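Local coordinates for SusD superfamily protein (Bacteroides vulgatus, PDB 3MYV) that probably takes part in capturing polysaccharides at the outer membrane surface, as a helical member of the SusD family, at residues F80-E85 against M114-L119; C120-T125 against L196-L201. One frame throughout, in Å; residues are numbered along the deposited sequence.

How the contacts relate
Contacts 1 and 2 are both buried, and both use helix 103-128: residues 114-119 meet helix 77-94, and the next turns, 120-125, meet helix 189-202. Their centres lie about 12 Å apart, contact 2 being nearer the middle of the chain. The paired segments run in roughly opposite directions in contact 1 and in roughly the same direction in contact 2. Aliphatic side chains, one of them also against a backbone carbonyl, make contact 1, where the backbones come close. Contact 2 sits across a wider gap, filled by an aromatic ring, and an arginine with polar partners borders it. The two also touch, L83 and F80 packing on L124.

Contact 1 (F80-E85 against M114-L119); sequences FYILRE and MAVIAL
L83 and I117 meet where the two backbones come closest, their CA atoms 5.7 Å apart. The side-chain contacts are all aliphatic and no hydrogen bond crosses the interface, whose four touching residues, I82, L83, V116 and I117, are all buried.

Two methyl-to-methyl meetings carry it. In the first, I82 CG2 lies 3.6 Å from V116 CG1, and the two side chains cross at about a right angle. Both methyls are the branch that stands opposite the backbone N of its own residue (chi1 of V116 is 176°), and I82 sets out toward the other helix, whereas V116 leaves its backbone across the line of approach. In the second, L83 CD2 is the atom that does the touching. L83 CD2 is 3.6 Å from I117 CG2 and 4.0 Å from I117 CB, so it sits beside the branch point of the isoleucine rather than at the far end of its chain.

A second kind of contact is methyl to backbone carbonyl. The same L83 CD2 comes 3.5 Å from I117 O, placing the leucine against the backbone of the facing helix as well as its side chain. L83 starts off at an angle to its partner, and the end of its chain brings the methyl in.

The same residues pack further: I82 and L83 on C120 of helix 103-128, I117 on A86, W87 and L90 of helix 77-94 and on F166 of helix 160-177. Helices 77-94 and 103-128 follow each other in the chain and run in roughly opposite directions here, which makes the pair an antiparallel helical hairpin, consistent with the TPR-like helical architecture of the SusD family.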
ATOM      1  N   PHE A  80      -2.159   5.826 -14.102  1.00 16.64           N
ATOM      2  CA  PHE A  80      -2.255   5.645 -15.556  1.00 15.72           C
ATOM      3  C   PHE A  80      -1.181   6.415 -16.283  1.00 14.68           C
ATOM      4  O   PHE A  80      -0.659   5.923 -17.271  1.00 16.29           O
ATOM      5  CB  PHE A  80      -3.628   6.010 -16.119  1.00 13.79           C
ATOM      6  CG  PHE A  80      -4.580   4.875 -16.084  1.00 11.41           C
ATOM      7  CD1 PHE A  80      -4.292   3.693 -16.744  1.00 11.36           C
ATOM      8  CD2 PHE A  80      -5.734   4.949 -15.333  1.00 14.45           C
ATOM      9  CE1 PHE A  80      -5.182   2.626 -16.713  1.00 15.56           C
ATOM     10  CE2 PHE A  80      -6.614   3.886 -15.302  1.00 13.43           C
ATOM     11  CZ  PHE A  80      -6.348   2.738 -15.986  1.00 16.98           C
ATOM     12  N   TYR A  81      -0.873   7.623 -15.800  1.00 13.86           N
ATOM     13  CA  TYR A  81       0.165   8.435 -16.384  1.00 15.73           C
ATOM     14  C   TYR A  81       1.514   7.722 -16.260  1.00 14.86           C
ATOM     15  O   TYR A  81       2.283   7.661 -17.212  1.00 14.99           O
ATOM     16  CB  TYR A  81       0.206   9.840 -15.729  1.00 15.19           C
ATOM     17  CG  TYR A  81       1.138  10.792 -16.456  1.00 18.42           C
ATOM     18  CD1 TYR A  81       2.506  10.826 -16.166  1.00 23.41           C
ATOM     19  CD2 TYR A  81       0.663  11.627 -17.460  1.00 30.73           C
ATOM     20  CE1 TYR A  81       3.357  11.661 -16.833  1.00 25.46           C
ATOM     21  CE2 TYR A  81       1.528  12.480 -18.146  1.00 33.98           C
ATOM     22  CZ  TYR A  81       2.869  12.481 -17.822  1.00 30.01           C
ATOM     23  OH  TYR A  81       3.728  13.305 -18.480  1.00 37.28           O
ATOM     24  N   ILE A  82       1.784   7.172 -15.091  1.00 15.56           N
ATOM     25  CA  ILE A  82       3.020   6.453 -14.864  1.00 14.82           C
ATOM     26  C   ILE A  82       3.122   5.225 -15.773  1.00 15.10           C
ATOM     27  O   ILE A  82       4.187   4.956 -16.349  1.00 13.77           O
ATOM     28  CB  ILE A  82       3.187   6.081 -13.375  1.00 13.14           C
ATOM     29  CG1 ILE A  82       3.331   7.334 -12.496  1.00 14.40           C
ATOM     30  CG2 ILE A  82       4.425   5.176 -13.166  1.00 11.34           C
ATOM     31  CD1 ILE A  82       3.085   7.073 -10.981  1.00 13.61           C
ATOM     32  N   LEU A  83       2.022   4.491 -15.915  1.00 13.61           N
ATOM     33  CA  LEU A  83       1.986   3.328 -16.805  1.00 14.24           C
ATOM     34  C   LEU A  83       2.341   3.691 -18.254  1.00 13.47           C
ATOM     35  O   LEU A  83       3.071   2.986 -18.909  1.00 15.90           O
ATOM     36  CB  LEU A  83       0.593   2.687 -16.759  1.00 12.32           C
ATOM     37  CG  LEU A  83       0.336   1.761 -15.557  1.00 17.41           C
ATOM     38  CD1 LEU A  83      -1.162   1.535 -15.302  1.00 11.84           C
ATOM     39  CD2 LEU A  83       1.045   0.395 -15.735  1.00 14.81           C
ATOM     40  N   ARG A  84       1.816   4.805 -18.747  1.00 14.54           N
ATOM     41  CA  ARG A  84       2.162   5.268 -20.073  1.00 14.89           C
ATOM     42  C   ARG A  84       3.644   5.558 -20.183  1.00 16.00           C
ATOM     43  O   ARG A  84       4.279   5.138 -21.167  1.00 15.28           O
ATOM     44  CB  ARG A  84       1.395   6.561 -20.431  1.00 17.94           C
ATOM     45  CG  ARG A  84       1.861   7.186 -21.769  1.00 23.11           C
ATOM     46  CD  ARG A  84       1.505   8.661 -21.864  1.00 37.78           C
ATOM     47  NE  ARG A  84       0.162   8.827 -22.397  1.00 40.02           N
ATOM     48  N   GLU A  85       4.200   6.312 -19.228  1.00 15.79           N
ATOM     49  CA  GLU A  85       5.651   6.649 -19.284  1.00 16.19           C
ATOM     50  C   GLU A  85       6.514   5.382 -19.152  1.00 16.43           C
ATOM     51  O   GLU A  85       7.564   5.237 -19.836  1.00 16.08           O
ATOM     52  CB  GLU A  85       6.059   7.681 -18.208  1.00 14.96           C
ATOM     53  CG  GLU A  85       5.391   9.042 -18.319  1.00 22.82           C
ATOM     54  CD  GLU A  85       5.748   9.772 -19.593  1.00 30.82           C
ATOM     55  OE1 GLU A  85       6.940  10.035 -19.807  1.00 32.27           O
ATOM     56  OE2 GLU A  85       4.842  10.077 -20.387  1.00 35.47           O
HETATM   57  N   MSE A 114       9.237  -2.777 -15.141  1.00 15.74           N
HETATM   58  CA  MSE A 114       8.142  -3.724 -15.084  1.00 13.92           C
HETATM   59  C   MSE A 114       7.559  -3.799 -13.679  1.00 14.59           C
HETATM   60  O   MSE A 114       6.352  -3.983 -13.541  1.00 14.63           O
HETATM   61  CB  MSE A 114       8.576  -5.111 -15.572  1.00 17.12           C
HETATM   62  CG  MSE A 114       8.991  -5.152 -17.041  1.00 17.20           C
HETATM   63 SE   MSE A 114       9.877  -6.818 -17.525  0.75 16.92          SE
HETATM   64  CE  MSE A 114       8.385  -7.986 -17.399  1.00 17.72           C
ATOM     65  N   ALA A 115       8.396  -3.702 -12.644  1.00 14.51           N
ATOM     66  CA  ALA A 115       7.897  -3.710 -11.246  1.00 13.39           C
ATOM     67  C   ALA A 115       6.988  -2.484 -10.993  1.00 15.26           C
ATOM     68  O   ALA A 115       5.932  -2.602 -10.374  1.00 15.00           O
ATOM     69  CB  ALA A 115       9.093  -3.734 -10.253  1.00 14.62           C
ATOM     70  N   VAL A 116       7.417  -1.313 -11.465  1.00 14.22           N
ATOM     71  CA  VAL A 116       6.594  -0.088 -11.412  1.00 14.76           C
ATOM     72  C   VAL A 116       5.233  -0.291 -12.103  1.00 14.71           C
ATOM     73  O   VAL A 116       4.176   0.005 -11.539  1.00 12.60           O
ATOM     74  CB  VAL A 116       7.360   1.146 -11.953  1.00 14.61           C
ATOM     75  CG1 VAL A 116       6.437   2.382 -11.985  1.00 13.14           C
ATOM     76  CG2 VAL A 116       8.634   1.441 -11.078  1.00 13.09           C
ATOM     77  N   ILE A 117       5.251  -0.881 -13.288  1.00 14.48           N
ATOM     78  CA  ILE A 117       4.018  -1.162 -14.027  1.00 13.51           C
ATOM     79  C   ILE A 117       3.089  -2.074 -13.238  1.00 14.40           C
ATOM     80  O   ILE A 117       1.897  -1.820 -13.111  1.00 13.58           O
ATOM     81  CB  ILE A 117       4.363  -1.768 -15.424  1.00 14.54           C
ATOM     82  CG1 ILE A 117       4.933  -0.662 -16.322  1.00 17.53           C
ATOM     83  CG2 ILE A 117       3.142  -2.498 -16.038  1.00 17.09           C
ATOM     84  CD1 ILE A 117       5.677  -1.172 -17.615  1.00 14.92           C
ATOM     85  N   ALA A 118       3.660  -3.119 -12.650  1.00 14.27           N
ATOM     86  CA  ALA A 118       2.892  -4.050 -11.852  1.00 12.87           C
ATOM     87  C   ALA A 118       2.266  -3.358 -10.622  1.00 12.86           C
ATOM     88  O   ALA A 118       1.114  -3.559 -10.339  1.00 13.62           O
ATOM     89  CB  ALA A 118       3.790  -5.254 -11.420  1.00 12.65           C
ATOM     90  N   LEU A 119       3.024  -2.524  -9.915  1.00 11.29           N
ATOM     91  CA  LEU A 119       2.476  -1.806  -8.765  1.00 10.55           C
ATOM     92  C   LEU A 119       1.313  -0.873  -9.145  1.00 11.53           C
ATOM     93  O   LEU A 119       0.236  -0.909  -8.520  1.00 11.07           O
ATOM     94  CB  LEU A 119       3.591  -1.008  -8.080  1.00 13.56           C
ATOM     95  CG  LEU A 119       3.196  -0.211  -6.843  1.00 15.64           C
ATOM     96  CD1 LEU A 119       2.495  -1.126  -5.828  1.00 12.83           C
ATOM     97  CD2 LEU A 119       4.445   0.432  -6.232  1.00 17.27           C
TER

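Contact 2 (C120-T125 against L196-L201); sequences CQFDLT and LARIYL. With EDO (1,2-ethanediol), chain I.
Q121 O, on the turn that presents F122 to I199, is gripped from opposite faces of its carbonyl plane: by T125 OG1 at 2.6 Å and by T125 N in the regular helical bond. The contact joins helices 103-128 and 189-202, within the TPR-like helical part of the SusD fold. The nearest CA atoms, those of F122 and I199, are 8.0 Å apart, and the aromatic ring bridges this gap.

F122 CG stands opposite the backbone N (chi1 171°), extending the ring toward the other helix. I199 CG1 sits over the centre of one face, 3.7 Å from the ring centroid and 9° off its normal, a well-aligned CH-pi contact. Y202 meets the ring edge-to-face and Y164 of helix 160-177 also touches it. A leucine in place of F122 would probably leave I199 CG1 without its aromatic face and open a gap between the helices.

The R198 and F122 side chains cross at about a right angle, R198 CD 3.9 Å from F122 CE2. The arginine chain bends at chi3, and the guanidinium keeps its edge to F122 CE2 while its nitrogens meet polar partners: NE forms a salt bridge with E336 and NH2 bonds to V331 O, which probably fixes the group's rotation. D123 is paired with R126, and D123 OD1 stays 5.5 Å from R198 NH1. Instead, R198 NH1 donates to O2 of an ethanediol, probably from the crystallisation liquor, at 2.7 Å and with an N-H...O angle of 147°.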
ATOM      1  N   CYS A 120       1.512  -0.090 -10.204  1.00 11.81           N
ATOM      2  CA  CYS A 120       0.493   0.833 -10.674  1.00 12.00           C
ATOM      3  C   CYS A 120      -0.771   0.076 -11.063  1.00 11.39           C
ATOM      4  O   CYS A 120      -1.888   0.421 -10.644  1.00 10.42           O
ATOM      5  CB  CYS A 120       0.997   1.606 -11.882  1.00 15.09           C
ATOM      6  SG  CYS A 120       2.237   2.853 -11.455  1.00 16.60           S
ATOM      7  N   GLN A 121      -0.610  -0.961 -11.868  1.00 13.18           N
ATOM      8  CA  GLN A 121      -1.802  -1.711 -12.296  1.00 11.47           C
ATOM      9  C   GLN A 121      -2.489  -2.384 -11.120  1.00 12.04           C
ATOM     10  O   GLN A 121      -3.742  -2.481 -11.073  1.00 10.09           O
ATOM     11  CB  GLN A 121      -1.456  -2.700 -13.399  1.00 13.91           C
ATOM     12  CG  GLN A 121      -2.735  -3.259 -14.098  1.00 12.07           C
ATOM     13  CD  GLN A 121      -3.397  -2.227 -15.005  1.00 15.08           C
ATOM     14  OE1 GLN A 121      -2.756  -1.711 -15.932  1.00 14.03           O
ATOM     15  NE2 GLN A 121      -4.713  -1.983 -14.795  1.00 13.89           N
ATOM     16  N   PHE A 122      -1.700  -2.863 -10.155  1.00 12.50           N
ATOM     17  CA  PHE A 122      -2.263  -3.509  -8.953  1.00 11.84           C
ATOM     18  C   PHE A 122      -3.119  -2.536  -8.154  1.00 13.41           C
ATOM     19  O   PHE A 122      -4.253  -2.845  -7.792  1.00 12.18           O
ATOM     20  CB  PHE A 122      -1.146  -4.117  -8.087  1.00 13.15           C
ATOM     21  CG  PHE A 122      -1.610  -4.625  -6.727  1.00 13.63           C
ATOM     22  CD1 PHE A 122      -2.495  -5.692  -6.628  1.00 11.58           C
ATOM     23  CD2 PHE A 122      -1.105  -4.088  -5.558  1.00 16.35           C
ATOM     24  CE1 PHE A 122      -2.899  -6.171  -5.376  1.00 15.75           C
ATOM     25  CE2 PHE A 122      -1.490  -4.574  -4.309  1.00 17.32           C
ATOM     26  CZ  PHE A 122      -2.390  -5.626  -4.226  1.00 12.64           C
ATOM     27  N   ASP A 123      -2.587  -1.339  -7.923  1.00 11.74           N
ATOM     28  CA  ASP A 123      -3.327  -0.307  -7.215  1.00 13.27           C
ATOM     29  C   ASP A 123      -4.624   0.070  -7.939  1.00 13.79           C
ATOM     30  O   ASP A 123      -5.703   0.093  -7.324  1.00 14.06           O
ATOM     31  CB  ASP A 123      -2.425   0.897  -6.966  1.00 13.97           C
ATOM     32  CG  ASP A 123      -1.397   0.632  -5.853  1.00 14.38           C
ATOM     33  OD1 ASP A 123      -1.644  -0.278  -5.023  1.00 16.05           O
ATOM     34  OD2 ASP A 123      -0.345   1.320  -5.823  1.00 15.77           O
ATOM     35  N   LEU A 124      -4.548   0.268  -9.253  1.00 13.43           N
ATOM     36  CA  LEU A 124      -5.768   0.489 -10.051  1.00 13.27           C
ATOM     37  C   LEU A 124      -6.781  -0.635  -9.905  1.00 12.89           C
ATOM     38  O   LEU A 124      -7.992  -0.376  -9.864  1.00 11.58           O
ATOM     39  CB  LEU A 124      -5.455   0.692 -11.534  1.00 14.15           C
ATOM     40  CG  LEU A 124      -4.788   2.030 -11.880  1.00 14.46           C
ATOM     41  CD1 LEU A 124      -4.101   1.977 -13.278  1.00 12.38           C
ATOM     42  CD2 LEU A 124      -5.780   3.201 -11.782  1.00 13.44           C
ATOM     43  N   THR A 125      -6.290  -1.859  -9.830  1.00 11.72           N
ATOM     44  CA  THR A 125      -7.151  -3.021  -9.728  1.00 12.70           C
ATOM     45  C   THR A 125      -7.831  -3.063  -8.365  1.00 12.42           C
ATOM     46  O   THR A 125      -9.047  -3.304  -8.273  1.00 12.35           O
ATOM     47  CB  THR A 125      -6.378  -4.307 -10.002  1.00 13.05           C
ATOM     48  OG1 THR A 125      -5.709  -4.211 -11.282  1.00 12.58           O
ATOM     49  CG2 THR A 125      -7.308  -5.509  -9.966  1.00 16.00           C
ATOM     50  N   LEU A 196       5.351  -9.002  -4.830  1.00 12.66           N
ATOM     51  CA  LEU A 196       4.832 -10.242  -5.441  1.00 14.30           C
ATOM     52  C   LEU A 196       4.206 -11.170  -4.393  1.00 14.14           C
ATOM     53  O   LEU A 196       3.177 -11.799  -4.657  1.00 14.01           O
ATOM     54  CB  LEU A 196       5.955 -10.969  -6.194  1.00 12.96           C
ATOM     55  CG  LEU A 196       5.573 -12.244  -6.960  1.00 16.42           C
ATOM     56  CD1 LEU A 196       4.412 -11.948  -7.911  1.00 17.69           C
ATOM     57  CD2 LEU A 196       6.749 -12.869  -7.705  1.00 14.80           C
ATOM     58  N   ALA A 197       4.836 -11.288  -3.208  1.00 13.91           N
ATOM     59  CA  ALA A 197       4.245 -12.111  -2.139  1.00 13.62           C
ATOM     60  C   ALA A 197       2.892 -11.525  -1.744  1.00 13.19           C
ATOM     61  O   ALA A 197       1.936 -12.281  -1.548  1.00 13.31           O
ATOM     62  CB  ALA A 197       5.157 -12.219  -0.934  1.00 14.57           C
ATOM     63  N   ARG A 198       2.809 -10.194  -1.625  1.00 14.39           N
ATOM     64  CA  ARG A 198       1.516  -9.541  -1.320  1.00 13.40           C
ATOM     65  C   ARG A 198       0.489  -9.859  -2.390  1.00 13.44           C
ATOM     66  O   ARG A 198      -0.669 -10.201  -2.083  1.00 12.99           O
ATOM     67  CB  ARG A 198       1.701  -8.023  -1.161  1.00 14.76           C
ATOM     68  CG  ARG A 198       0.445  -7.225  -0.885  1.00 12.35           C
ATOM     69  CD  ARG A 198       0.633  -5.778  -1.274  1.00 12.49           C
ATOM     70  NE  ARG A 198       1.513  -5.074  -0.333  1.00 11.52           N
ATOM     71  CZ  ARG A 198       1.863  -3.800  -0.451  1.00 13.87           C
ATOM     72  NH1 ARG A 198       1.437  -3.081  -1.489  1.00 14.92           N
ATOM     73  NH2 ARG A 198       2.655  -3.245   0.456  1.00 15.49           N
ATOM     74  N   ILE A 199       0.891  -9.722  -3.660  1.00 12.69           N
ATOM     75  CA  ILE A 199      -0.050  -9.902  -4.753  1.00 12.16           C
ATOM     76  C   ILE A 199      -0.516 -11.363  -4.829  1.00 13.81           C
ATOM     77  O   ILE A 199      -1.711 -11.624  -5.049  1.00 12.41           O
ATOM     78  CB  ILE A 199       0.516  -9.331  -6.099  1.00 12.01           C
ATOM     79  CG1 ILE A 199       0.552  -7.789  -6.024  1.00 16.78           C
ATOM     80  CG2 ILE A 199      -0.335  -9.761  -7.323  1.00 13.28           C
ATOM     81  CD1 ILE A 199       1.432  -7.117  -7.112  1.00 15.51           C
ATOM     82  N   TYR A 200       0.403 -12.313  -4.644  1.00 13.65           N
ATOM     83  CA  TYR A 200      -0.001 -13.732  -4.557  1.00 13.81           C
ATOM     84  C   TYR A 200      -1.093 -13.903  -3.491  1.00 13.12           C
ATOM     85  O   TYR A 200      -2.119 -14.546  -3.725  1.00 14.26           O
ATOM     86  CB  TYR A 200       1.172 -14.637  -4.181  1.00 14.51           C
ATOM     87  CG  TYR A 200       2.169 -14.996  -5.260  1.00 17.80           C
ATOM     88  CD1 TYR A 200       1.779 -15.265  -6.573  1.00 19.46           C
ATOM     89  CD2 TYR A 200       3.533 -15.085  -4.945  1.00 14.45           C
ATOM     90  CE1 TYR A 200       2.728 -15.622  -7.539  1.00 15.91           C
ATOM     91  CE2 TYR A 200       4.451 -15.419  -5.877  1.00 13.78           C
ATOM     92  CZ  TYR A 200       4.059 -15.689  -7.177  1.00 18.88           C
ATOM     93  OH  TYR A 200       5.038 -16.018  -8.094  1.00 17.06           O
ATOM     94  N   LEU A 201      -0.910 -13.270  -2.344  1.00 11.53           N
ATOM     95  CA  LEU A 201      -1.868 -13.370  -1.224  1.00 10.97           C
ATOM     96  C   LEU A 201      -3.224 -12.784  -1.579  1.00 12.91           C
ATOM     97  O   LEU A 201      -4.274 -13.418  -1.355  1.00 15.14           O
ATOM     98  CB  LEU A 201      -1.287 -12.675   0.035  1.00 13.51           C
ATOM     99  CG  LEU A 201      -2.067 -12.810   1.348  1.00 10.37           C
ATOM    100  CD1 LEU A 201      -1.876 -14.219   1.903  1.00 15.60           C
ATOM    101  CD2 LEU A 201      -1.662 -11.737   2.411  1.00  9.02           C
TER
HETATM  102  C1  EDO I 516       0.339   0.922   0.473  1.00 34.68           C
HETATM  103  O1  EDO I 516      -0.744   0.145   0.966  1.00 30.09           O
HETATM  104  C2  EDO I 516       1.458   0.018  -0.056  1.00 27.42           C
HETATM  105  O2  EDO I 516       1.209  -0.418  -1.436  1.00 23.79           O